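PDB 4MSX: Pre-mRNA-splicing factor SAD1, which promotes assembly of newly synthesized U4 snRNA into the U4/U6 snRNP and is required for pre-mRNA splicing. Local coordinates for residues Val250-Leu253 / Lys254-Gly258; Val206-Arg209 / Asp210-Leu214; Asn262-Pro266 / Arg267-Leu271; Arg104-Ser108 / Pro109-His113. All coordinates share one frame; numbering follows the deposited sequence. Where two conformers were deposited one is given.

Contact 1. Residues Val250-Leu253 / Lys254-Gly258; sequences VSYL and KVREG
Tyr-252 sends its ring along the helix into the angle between Arg-256 and Glu-257, one turn on. Its OH makes a short but weak hydrogen bond to Glu-257 OE2, 2.5 Å away, and the ring and carboxylate planes are turned 64° to each other. The aliphatic part of the glutamate also helps, since its CG comes within 3.6 Å of Tyr-252 CE2. With CG anti to the carbonyl carbon and a bend at chi2 (-73°), Glu-257 folds back to the tyrosine. A tyrosine suits this place because it offers a greasy ring and a hydroxyl at once; the ring also makes a cation-pi contact with Arg-226. At the CD1-CE1 edge of the ring, Arg-256 CB lies 3.7 Å from Tyr-252 CE1. Its guanidinium, modelled in two conformers and therefore less certain, stands almost perpendicular to the ring and offers a face to the ring edge; Glu-222 is its salt-bridge partner. Farther back, a water links Ser-251 OG to Lys-254 NZ, at 2.9 Å from the hydroxyl. Gly-258, in the following turn, has a positive phi, which glycine adopts easily.

Helix 247-256 packs Leu-253 against Phe-223 of helix 222-234 and Trp-272 of helix 266-280, and Val-250 against Tyr-192 and Ala-195 of helix 189-203. Glu-257 OE1 reaches Lys-276 of helix 266-280 in a salt bridge.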
loop_
_atom_site.group_PDB
_atom_site.type_symbol
_atom_site.label_atom_id
_atom_site.label_comp_id
_atom_site.label_asym_id
_atom_site.label_seq_id
_atom_site.Cartn_x
_atom_site.Cartn_y
_atom_site.Cartn_z
ATOM N N VAL A 250 7.430 3.518 7.099
ATOM C CA VAL A 250 7.966 4.492 6.091
ATOM C C VAL A 250 9.178 5.185 6.689
ATOM O O VAL A 250 10.164 5.439 6.022
ATOM C CB VAL A 250 6.906 5.519 5.611
ATOM C CG1 VAL A 250 7.589 6.475 4.594
ATOM C CG2 VAL A 250 5.704 4.755 4.937
ATOM N N SER A 251 9.127 5.420 7.992
ATOM C CA SER A 251 10.260 6.065 8.647
ATOM C C SER A 251 11.445 5.103 8.647
ATOM O O SER A 251 12.585 5.513 8.411
ATOM C CB SER A 251 9.875 6.562 10.053
ATOM O OG SER A 251 11.052 6.918 10.707
ATOM N N TYR A 252 11.197 3.799 8.803
ATOM C CA TYR A 252 12.265 2.824 8.684
ATOM C C TYR A 252 12.919 2.870 7.291
ATOM O O TYR A 252 14.161 2.721 7.115
ATOM C CB TYR A 252 11.709 1.365 8.984
ATOM C CG TYR A 252 12.586 0.267 8.452
ATOM C CD1 TYR A 252 13.682 -0.166 9.183
ATOM C CD2 TYR A 252 12.338 -0.347 7.235
ATOM C CE1 TYR A 252 14.535 -1.140 8.702
ATOM C CE2 TYR A 252 13.195 -1.341 6.735
ATOM C CZ TYR A 252 14.299 -1.717 7.491
ATOM O OH TYR A 252 15.188 -2.660 7.058
ATOM N N LEU A 253 12.096 2.966 6.247
ATOM C CA LEU A 253 12.686 3.045 4.921
ATOM C C LEU A 253 13.693 4.239 4.787
ATOM O O LEU A 253 14.681 4.132 4.108
ATOM C CB LEU A 253 11.568 3.245 3.875
ATOM C CG LEU A 253 10.553 2.086 3.844
ATOM C CD1 LEU A 253 9.512 2.446 2.698
ATOM C CD2 LEU A 253 11.236 0.729 3.521
ATOM N N LYS A 254 13.367 5.350 5.401
ATOM C CA LYS A 254 14.212 6.567 5.254
ATOM C C LYS A 254 15.481 6.368 6.135
ATOM O O LYS A 254 16.627 6.645 5.725
ATOM C CB LYS A 254 13.458 7.806 5.728
ATOM C CG LYS A 254 12.108 8.120 4.969
ATOM C CD LYS A 254 11.729 9.628 5.006
ATOM C CE LYS A 254 10.253 9.893 5.372
ATOM N NZ LYS A 254 9.933 9.863 6.874
ATOM N N VAL A 255 15.269 5.852 7.341
ATOM C CA VAL A 255 16.398 5.739 8.323
ATOM C C VAL A 255 17.354 4.599 7.969
ATOM O O VAL A 255 18.575 4.739 8.037
ATOM C CB VAL A 255 15.817 5.580 9.748
ATOM C CG1 VAL A 255 16.913 5.180 10.803
ATOM C CG2 VAL A 255 15.137 6.858 10.151
ATOM N N ARG A 256 16.836 3.464 7.516
ATOM C CA ARG A 256 17.710 2.334 7.322
ATOM C C ARG A 256 17.801 1.833 5.883
ATOM O O ARG A 256 18.722 1.091 5.554
ATOM C CB ARG A 256 17.336 1.229 8.353
ATOM C CG ARG A 256 17.966 1.526 9.743
ATOM C CD ARG A 256 17.897 0.381 10.754
ATOM N NE ARG A 256 16.668 0.434 11.554
ATOM C CZ ARG A 256 16.044 -0.627 12.059
ATOM N NH1 ARG A 256 16.527 -1.853 11.862
ATOM N NH2 ARG A 256 14.926 -0.466 12.765
ATOM N N GLU A 257 16.865 2.228 4.997
ATOM C CA GLU A 257 16.977 1.746 3.607
ATOM C C GLU A 257 17.294 2.881 2.599
ATOM O O GLU A 257 17.197 2.683 1.399
ATOM C CB GLU A 257 15.696 1.030 3.177
ATOM C CG GLU A 257 15.368 -0.102 4.116
ATOM C CD GLU A 257 16.309 -1.340 3.968
ATOM O OE1 GLU A 257 17.128 -1.413 3.017
ATOM O OE2 GLU A 257 16.194 -2.262 4.798
ATOM N N GLY A 258 17.635 4.063 3.101
ATOM C CA GLY A 258 18.117 5.121 2.233
ATOM C C GLY A 258 17.029 5.755 1.361
ATOM O O GLY A 258 17.352 6.403 0.355
HETATM O O HOH W 1 11.692 9.489 9.410
#

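Contact 2. Residues Val206-Arg209 / Asp210-Leu214; sequences VPVR and DHFLL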
loop_
_atom_site.group_PDB
_atom_site.type_symbol
_atom_site.label_atom_id
_atom_site.label_comp_id
_atom_site.label_asym_id
_atom_site.label_seq_id
_atom_site.Cartn_x
_atom_site.Cartn_y
_atom_site.Cartn_z
ATOM N N VAL A 206 -3.504 -9.112 -7.140
ATOM C CA VAL A 206 -3.727 -10.412 -6.488
ATOM C C VAL A 206 -2.519 -11.373 -6.353
ATOM O O VAL A 206 -2.318 -11.961 -5.300
ATOM C CB VAL A 206 -4.975 -11.097 -7.065
ATOM C CG1 VAL A 206 -5.058 -12.549 -6.611
ATOM C CG2 VAL A 206 -6.224 -10.328 -6.572
ATOM N N PRO A 207 -1.699 -11.523 -7.389
ATOM C CA PRO A 207 -0.572 -12.480 -7.339
ATOM C C PRO A 207 0.517 -12.044 -6.401
ATOM O O PRO A 207 1.253 -12.859 -5.829
ATOM C CB PRO A 207 0.002 -12.469 -8.768
ATOM C CG PRO A 207 -1.018 -11.712 -9.627
ATOM C CD PRO A 207 -1.925 -10.932 -8.730
ATOM N N VAL A 208 0.677 -10.731 -6.270
ATOM C CA VAL A 208 1.631 -10.211 -5.314
ATOM C C VAL A 208 1.026 -10.349 -3.925
ATOM O O VAL A 208 1.693 -10.797 -2.982
ATOM C CB VAL A 208 1.949 -8.683 -5.630
ATOM C CG1 VAL A 208 2.950 -8.186 -4.634
ATOM C CG2 VAL A 208 2.444 -8.538 -7.073
ATOM N N ARG A 209 -0.225 -9.929 -3.785
ATOM C CA ARG A 209 -0.888 -9.980 -2.488
ATOM C C ARG A 209 -0.864 -11.419 -1.970
ATOM O O ARG A 209 -0.465 -11.700 -0.806
ATOM C CB ARG A 209 -2.348 -9.564 -2.596
ATOM C CG ARG A 209 -3.107 -9.691 -1.252
ATOM C CD ARG A 209 -4.601 -9.627 -1.492
ATOM N NE ARG A 209 -5.041 -10.929 -2.074
ATOM C CZ ARG A 209 -6.310 -11.237 -2.315
ATOM N NH1 ARG A 209 -7.252 -10.354 -2.025
ATOM N NH2 ARG A 209 -6.644 -12.430 -2.853
ATOM N N ASP A 210 -1.286 -12.348 -2.831
ATOM C CA ASP A 210 -1.389 -13.761 -2.365
ATOM C C ASP A 210 -0.049 -14.290 -1.878
ATOM O O ASP A 210 0.046 -14.998 -0.853
ATOM C CB ASP A 210 -1.945 -14.669 -3.471
ATOM C CG ASP A 210 -3.432 -14.478 -3.670
ATOM O OD1 ASP A 210 -3.987 -13.543 -3.037
ATOM O OD2 ASP A 210 -4.059 -15.255 -4.462
ATOM N N HIS A 211 1.016 -13.938 -2.595
ATOM C CA HIS A 211 2.335 -14.401 -2.194
ATOM C C HIS A 211 2.699 -13.855 -0.796
ATOM O O HIS A 211 3.289 -14.578 0.057
ATOM C CB HIS A 211 3.402 -13.969 -3.197
ATOM C CG HIS A 211 4.739 -14.591 -2.944
ATOM N ND1 HIS A 211 5.045 -15.874 -3.368
ATOM C CD2 HIS A 211 5.841 -14.127 -2.309
ATOM C CE1 HIS A 211 6.276 -16.173 -2.980
ATOM N NE2 HIS A 211 6.776 -15.134 -2.332
ATOM N N PHE A 212 2.390 -12.571 -0.559
ATOM C CA PHE A 212 2.712 -11.976 0.768
ATOM C C PHE A 212 1.854 -12.591 1.886
ATOM O O PHE A 212 2.332 -12.763 3.024
ATOM C CB PHE A 212 2.425 -10.456 0.768
ATOM C CG PHE A 212 3.568 -9.609 0.241
ATOM C CD1 PHE A 212 4.808 -9.658 0.828
ATOM C CD2 PHE A 212 3.369 -8.758 -0.833
ATOM C CE1 PHE A 212 5.856 -8.829 0.377
ATOM C CE2 PHE A 212 4.423 -7.929 -1.317
ATOM C CZ PHE A 212 5.655 -7.980 -0.713
ATOM N N LEU A 213 0.565 -12.821 1.600
ATOM C CA LEU A 213 -0.351 -13.296 2.661
ATOM C C LEU A 213 -0.039 -14.745 3.067
ATOM O O LEU A 213 -0.194 -15.086 4.220
ATOM C CB LEU A 213 -1.808 -13.264 2.237
ATOM C CG LEU A 213 -2.359 -11.888 1.846
ATOM C CD1 LEU A 213 -3.865 -11.930 1.580
ATOM C CD2 LEU A 213 -2.021 -10.851 2.978
ATOM N N LEU A 214 0.394 -15.581 2.124
ATOM C CA LEU A 214 0.482 -17.054 2.393
ATOM C C LEU A 214 1.880 -17.527 2.729
ATOM O O LEU A 214 2.071 -18.694 3.086
ATOM C CB LEU A 214 -0.050 -17.877 1.189
ATOM C CG LEU A 214 -1.526 -17.623 0.903
ATOM C CD1 LEU A 214 -2.011 -18.252 -0.451
ATOM C CD2 LEU A 214 -2.364 -18.167 2.025
#
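Arg-209 holds Asp-210 by two nitrogens, NE and NH2, both aimed at the single oxygen OD1. The distances are 3.0 Å from Arg-209 NE and 2.9 Å from Arg-209 NH2 to Asp-210 OD1, and that oxygen lies in the guanidinium plane. A bend at chi3 (75°) swings the guanidinium round to this side-on grip, and the carboxylate is nearly coplanar with it, 17° off. The NH2 bond uses the syn lone pair of OD1, whereas NE meets the oxygen almost end-on. The methylenes of the arginine are used as well: Arg-209 CG rests 3.7 Å from Leu-213 CD1, one turn later, while Trp-235 makes a cation-pi contact with the guanidinium.

The closely packed face belongs to Val-208 and Phe-212, which point the same way with Val-208 CG1 3.6 Å from Phe-212 CE2. This is the i to i+4 spacing of an alpha-helix, here helix 206-214 of the ubiquitin-specific protease domain, probably part of its helical thumb. Phe-212 continues into Leu-227 and Val-231 of helix 222-234, and a branched valine beside a flat ring suits such a buried seam. Were an alanine to replace Arg-209, the carboxylate of Asp-210 would probably lose its charged mate, and Leu-213 CD1 the methylenes it packs on.

Towards solvent the contacts thin out. Val-206 is exposed, and its CG1 meets an oxygen, Asp-210 OD2, at 3.6 Å. Next to it, Pro-207, lacking an N-H to give, suits the first turn, and the bond from His-211 N to its carbonyl is weak, at 3.4 Å to Pro-207 O.

Contact 3. Residues Asn262-Pro266 / Arg267-Leu271; sequences NPIDP and RLFLL
Asp-265 is the N-cap that turns an extended loop into helix 266-280, its own backbone still open at phi -154° and that of Pro-266 already helical. The first helical bonds follow at once, from Phe-269 N to Asp-265 O at 3.0 Å and from Leu-270 N to Pro-266 O at 2.9 Å. Proline fits the first turn well, since its ring fixes phi near the helical value and an amide hydrogen is not needed there.

The aspartate side chain then caps the turn. Its CG sits between the backbone N and the carbonyl carbon (chi1 61°), the rotation that brings OD1 to the amides of the first turn. Leu-268 N gives OD1 an almost straight bond, 2.9 Å from Asp-265 OD1 with an N-H...O angle of 170°, and Arg-267 N adds a weak one. Leu-268 itself leans on the loop, its CD1 3.6 Å from Pro-263 O. On another flank Ile-264 CD1 packs 4.0 Å from Phe-269 CB, two apolar groups that bring the incoming chain against the helix. Phe-269 goes on to touch Ala-195 and Val-198 of helix 189-203, and Pro-266 meets Trp-440 and Ile-475 of the beta-sheet.

With an alanine at this N-cap, the amide of Leu-268 would probably lose its side-chain acceptor and Arg-384, salt-bridged to OD2, its charge partner. A carboxylate at this end of a helix is likely to be stabilised by the helix dipole, and the pairing with Arg-384 should add to that, favouring the ionised form.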
loop_
_atom_site.group_PDB
_atom_site.type_symbol
_atom_site.label_atom_id
_atom_site.label_comp_id
_atom_site.label_asym_id
_atom_site.label_seq_id
_atom_site.Cartn_x
_atom_site.Cartn_y
_atom_site.Cartn_z
ATOM N N ASN A 262 13.131 13.726 -2.498
ATOM C CA ASN A 262 12.401 14.920 -2.139
ATOM C C ASN A 262 12.457 15.846 -3.361
ATOM O O ASN A 262 13.534 16.369 -3.731
ATOM C CB ASN A 262 13.028 15.593 -0.870
ATOM C CG ASN A 262 12.355 16.947 -0.533
ATOM O OD1 ASN A 262 11.272 17.234 -1.018
ATOM N ND2 ASN A 262 13.018 17.784 0.284
ATOM N N PRO A 263 11.320 16.040 -4.017
ATOM C CA PRO A 263 9.974 15.670 -3.550
ATOM C C PRO A 263 9.706 14.156 -3.725
ATOM O O PRO A 263 10.510 13.444 -4.328
ATOM C CB PRO A 263 9.027 16.436 -4.511
ATOM C CG PRO A 263 9.813 16.524 -5.800
ATOM C CD PRO A 263 11.289 16.754 -5.313
ATOM N N ILE A 264 8.591 13.699 -3.188
ATOM C CA ILE A 264 8.198 12.301 -3.449
ATOM C C ILE A 264 6.713 12.298 -3.734
ATOM O O ILE A 264 6.011 13.243 -3.326
ATOM C CB ILE A 264 8.593 11.432 -2.238
ATOM C CG1 ILE A 264 8.454 9.915 -2.622
ATOM C CG2 ILE A 264 7.765 11.822 -0.983
ATOM C CD1 ILE A 264 9.078 9.047 -1.479
ATOM N N ASP A 265 6.235 11.307 -4.510
ATOM C CA ASP A 265 4.814 11.240 -4.842
ATOM C C ASP A 265 4.530 9.749 -5.107
ATOM O O ASP A 265 5.445 8.932 -4.984
ATOM C CB ASP A 265 4.497 12.136 -6.081
ATOM C CG ASP A 265 5.262 11.716 -7.351
ATOM O OD1 ASP A 265 5.397 10.527 -7.594
ATOM O OD2 ASP A 265 5.730 12.582 -8.136
ATOM N N PRO A 266 3.279 9.395 -5.418
ATOM C CA PRO A 266 3.017 7.934 -5.546
ATOM C C PRO A 266 3.831 7.240 -6.623
ATOM O O PRO A 266 4.182 6.072 -6.467
ATOM C CB PRO A 266 1.514 7.854 -5.854
ATOM C CG PRO A 266 0.938 9.064 -5.058
ATOM C CD PRO A 266 2.033 10.180 -5.279
ATOM N N ARG A 267 4.154 7.938 -7.715
ATOM C CA ARG A 267 4.886 7.310 -8.774
ATOM C C ARG A 267 6.354 7.043 -8.361
ATOM O O ARG A 267 6.884 5.938 -8.548
ATOM C CB ARG A 267 4.888 8.207 -10.015
ATOM C CG ARG A 267 5.771 7.605 -11.101
ATOM C CD ARG A 267 5.800 8.497 -12.388
ATOM N NE ARG A 267 6.964 8.111 -13.148
ATOM C CZ ARG A 267 8.183 8.608 -12.946
ATOM N NH1 ARG A 267 8.366 9.616 -12.096
ATOM N NH2 ARG A 267 9.186 8.128 -13.666
ATOM N N LEU A 268 7.018 8.078 -7.826
ATOM C CA LEU A 268 8.411 7.926 -7.425
ATOM C C LEU A 268 8.517 6.842 -6.328
ATOM O O LEU A 268 9.443 6.061 -6.300
ATOM C CB LEU A 268 8.932 9.253 -6.833
ATOM C CG LEU A 268 9.099 10.321 -7.941
ATOM C CD1 LEU A 268 9.442 11.730 -7.327
ATOM C CD2 LEU A 268 10.189 9.856 -8.910
ATOM N N PHE A 269 7.562 6.833 -5.421
ATOM C CA PHE A 269 7.630 5.858 -4.332
ATOM C C PHE A 269 7.303 4.444 -4.836
ATOM O O PHE A 269 7.948 3.487 -4.432
ATOM C CB PHE A 269 6.714 6.250 -3.186
ATOM C CG PHE A 269 6.789 5.293 -1.997
ATOM C CD1 PHE A 269 8.007 5.075 -1.336
ATOM C CD2 PHE A 269 5.655 4.590 -1.571
ATOM C CE1 PHE A 269 8.092 4.181 -0.251
ATOM C CE2 PHE A 269 5.727 3.688 -0.459
ATOM C CZ PHE A 269 6.938 3.509 0.192
ATOM N N LEU A 270 6.326 4.316 -5.741
ATOM C CA LEU A 270 6.019 2.990 -6.336
ATOM C C LEU A 270 7.255 2.432 -7.033
ATOM O O LEU A 270 7.602 1.270 -6.858
ATOM C CB LEU A 270 4.871 3.127 -7.357
ATOM C CG LEU A 270 4.534 1.749 -7.986
ATOM C CD1 LEU A 270 3.029 1.661 -8.284
ATOM C CD2 LEU A 270 5.357 1.547 -9.234
ATOM N N LEU A 271 7.950 3.261 -7.819
ATOM C CA LEU A 271 9.119 2.796 -8.576
ATOM C C LEU A 271 10.212 2.414 -7.568
ATOM O O LEU A 271 10.914 1.412 -7.726
ATOM C CB LEU A 271 9.707 3.916 -9.460
ATOM C CG LEU A 271 8.772 4.269 -10.667
ATOM C CD1 LEU A 271 9.296 5.413 -11.509
ATOM C CD2 LEU A 271 8.583 3.049 -11.574
#

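Contact 4. Residues Arg104-Ser108 / Pro109-His113; sequences RHEKS and PAFIH. With ZN (zinc ion), chain B.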
loop_
_atom_site.group_PDB
_atom_site.type_symbol
_atom_site.label_atom_id
_atom_site.label_comp_id
_atom_site.label_asym_id
_atom_site.label_seq_id
_atom_site.Cartn_x
_atom_site.Cartn_y
_atom_site.Cartn_z
ATOM N N ARG A 104 12.996 -9.930 29.663
ATOM C CA ARG A 104 11.965 -10.095 30.683
ATOM C C ARG A 104 12.593 -10.522 32.034
ATOM O O ARG A 104 11.873 -10.863 32.965
ATOM C CB ARG A 104 10.938 -11.141 30.257
ATOM C CG ARG A 104 11.517 -12.489 29.887
ATOM C CD ARG A 104 10.377 -13.488 29.555
ATOM N NE ARG A 104 10.840 -14.877 29.482
ATOM C CZ ARG A 104 11.464 -15.406 28.431
ATOM N NH1 ARG A 104 11.711 -14.672 27.348
ATOM N NH2 ARG A 104 11.855 -16.674 28.466
ATOM N N HIS A 105 13.921 -10.471 32.118
ATOM C CA HIS A 105 14.667 -10.780 33.355
ATOM C C HIS A 105 14.388 -9.772 34.485
ATOM O O HIS A 105 13.890 -8.648 34.241
ATOM C CB HIS A 105 16.172 -10.781 33.045
ATOM C CG HIS A 105 16.665 -9.486 32.477
ATOM N ND1 HIS A 105 17.051 -8.421 33.267
ATOM C CD2 HIS A 105 16.801 -9.067 31.192
ATOM C CE1 HIS A 105 17.422 -7.410 32.496
ATOM N NE2 HIS A 105 17.274 -7.775 31.232
ATOM N N GLU A 106 14.720 -10.134 35.733
ATOM C CA GLU A 106 14.542 -9.171 36.816
ATOM C C GLU A 106 15.384 -7.989 36.530
ATOM O O GLU A 106 16.437 -8.124 35.911
ATOM C CB GLU A 106 15.043 -9.742 38.184
ATOM C CG GLU A 106 14.586 -11.111 38.510
ATOM C CD GLU A 106 15.098 -11.617 39.911
ATOM O OE1 GLU A 106 15.385 -10.811 40.862
ATOM O OE2 GLU A 106 15.190 -12.853 40.040
ATOM N N LYS A 107 14.949 -6.820 36.997
ATOM C CA LYS A 107 15.609 -5.563 36.681
ATOM C C LYS A 107 15.266 -4.990 35.266
ATOM O O LYS A 107 15.454 -3.785 35.038
ATOM C CB LYS A 107 17.118 -5.654 36.881
ATOM C CG LYS A 107 17.488 -6.006 38.346
ATOM C CD LYS A 107 18.765 -5.292 38.792
ATOM C CE LYS A 107 19.037 -5.543 40.274
ATOM N NZ LYS A 107 18.888 -6.996 40.638
ATOM N N SER A 108 14.714 -5.810 34.377
ATOM C CA SER A 108 14.245 -5.274 33.063
ATOM C C SER A 108 13.028 -4.355 33.200
ATOM O O SER A 108 12.243 -4.492 34.129
ATOM C CB SER A 108 13.945 -6.429 32.103
ATOM O OG SER A 108 12.677 -7.008 32.357
ATOM N N PRO A 109 12.834 -3.412 32.251
ATOM C CA PRO A 109 11.641 -2.556 32.361
ATOM C C PRO A 109 10.325 -3.353 32.391
ATOM O O PRO A 109 9.377 -2.930 33.044
ATOM C CB PRO A 109 11.731 -1.657 31.078
ATOM C CG PRO A 109 13.249 -1.523 30.903
ATOM C CD PRO A 109 13.778 -2.920 31.220
ATOM N N ALA A 110 10.257 -4.485 31.704
ATOM C CA ALA A 110 8.978 -5.190 31.604
ATOM C C ALA A 110 8.689 -5.859 32.996
ATOM O O ALA A 110 7.568 -5.882 33.502
ATOM C CB ALA A 110 9.066 -6.237 30.571
ATOM N N PHE A 111 9.724 -6.433 33.539
ATOM C CA PHE A 111 9.618 -7.130 34.866
ATOM C C PHE A 111 9.232 -6.072 35.934
ATOM O O PHE A 111 8.235 -6.214 36.657
ATOM C CB PHE A 111 10.919 -7.820 35.134
ATOM C CG PHE A 111 10.826 -8.919 36.186
ATOM C CD1 PHE A 111 10.860 -8.599 37.522
ATOM C CD2 PHE A 111 10.704 -10.259 35.810
ATOM C CE1 PHE A 111 10.790 -9.622 38.520
ATOM C CE2 PHE A 111 10.618 -11.273 36.775
ATOM C CZ PHE A 111 10.670 -10.939 38.145
ATOM N N ILE A 112 9.958 -4.951 35.984
ATOM C CA ILE A 112 9.574 -3.864 36.882
ATOM C C ILE A 112 8.182 -3.334 36.654
ATOM O O ILE A 112 7.438 -3.075 37.602
ATOM C CB ILE A 112 10.591 -2.684 36.812
ATOM C CG1 ILE A 112 11.955 -3.149 37.305
ATOM C CG2 ILE A 112 10.081 -1.469 37.527
ATOM C CD1 ILE A 112 13.042 -2.072 37.110
ATOM N N HIS A 113 7.803 -3.134 35.389
ATOM C CA HIS A 113 6.455 -2.687 35.092
ATOM C C HIS A 113 5.458 -3.681 35.693
ATOM O O HIS A 113 4.396 -3.278 36.161
ATOM C CB HIS A 113 6.242 -2.737 33.551
ATOM C CG HIS A 113 4.893 -2.260 33.096
ATOM N ND1 HIS A 113 4.507 -0.937 33.132
ATOM C CD2 HIS A 113 3.875 -2.932 32.503
ATOM C CE1 HIS A 113 3.281 -0.823 32.645
ATOM N NE2 HIS A 113 2.882 -2.020 32.247
HETATM ZN ZN ZN B . 1.018 -2.329 31.469
#
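Ser-108 OG is gripped from two sides: it accepts from Phe-111 N at 3.2 Å and gives its own hydrogen to His-105 O, 2.8 Å from Ser-108 OG and in the carbonyl plane. His-105 O accepts a second bond, from Ser-108 N, which closes the type II turn of residues 105-108. Serine suits the N-cap because its short side chain, with OG between the backbone N and the carbonyl carbon (chi1 80°), can reach both the amide ahead and the carbonyl behind. The main-chain bond from Ile-112 N to Ser-108 O then starts the helix, and Pro-109 opens its first turn. Lys-107 takes a positive phi to complete the turn, and the His-105 ring offers one face to Ser-108 CB.

The phenylalanine folds back over this turn. Glu-106 CA lies over one face of the Phe-111 ring, 3.9 Å from the centroid, as a CH-pi contact, and Glu-106 CG continues over the same face, 3.9 Å from Phe-111 CZ. At the ring edge Phe-111 CD2 is 3.1 Å from Arg-104 O, a buried carbonyl for which no hydrogen-bonding partner is modelled. The arginine's own side chain turns away to Tyr-92 and Asn-136.

Two residues on, His-113 leads away from the turn and binds the zinc ion through NE2, at 2.0 Å. Cys-94, Cys-97 and His-119 complete the site, and Tyr-101 stacks on the ring of His-113. A capped helix that presents a histidine to the metal is consistent with a UBP-type zinc finger, probably a degenerate one.

Overall arrangement
From the N terminus the order is contact 4, contact 2, contact 1 and contact 3, all in series, so none nests in or crosses another. Each is local: contact 4 closes the turn before helix 109-116, contact 2 lies within helix 206-214, contact 1 lies in the last part of helix 247-256 and the turn after it, and contact 3 begins helix 266-280. Contact 4 belongs to the zinc finger, its centre about 30 Å from that of contact 1; the other three lie in the ubiquitin-specific protease domain. Contacts 1 and 3 touch, Leu-253 CD1 lying 3.7 Å from Phe-269 CE1, and so join two successive helices. Contact 2 stands apart, its nearest atoms about 10 Å from contact 3.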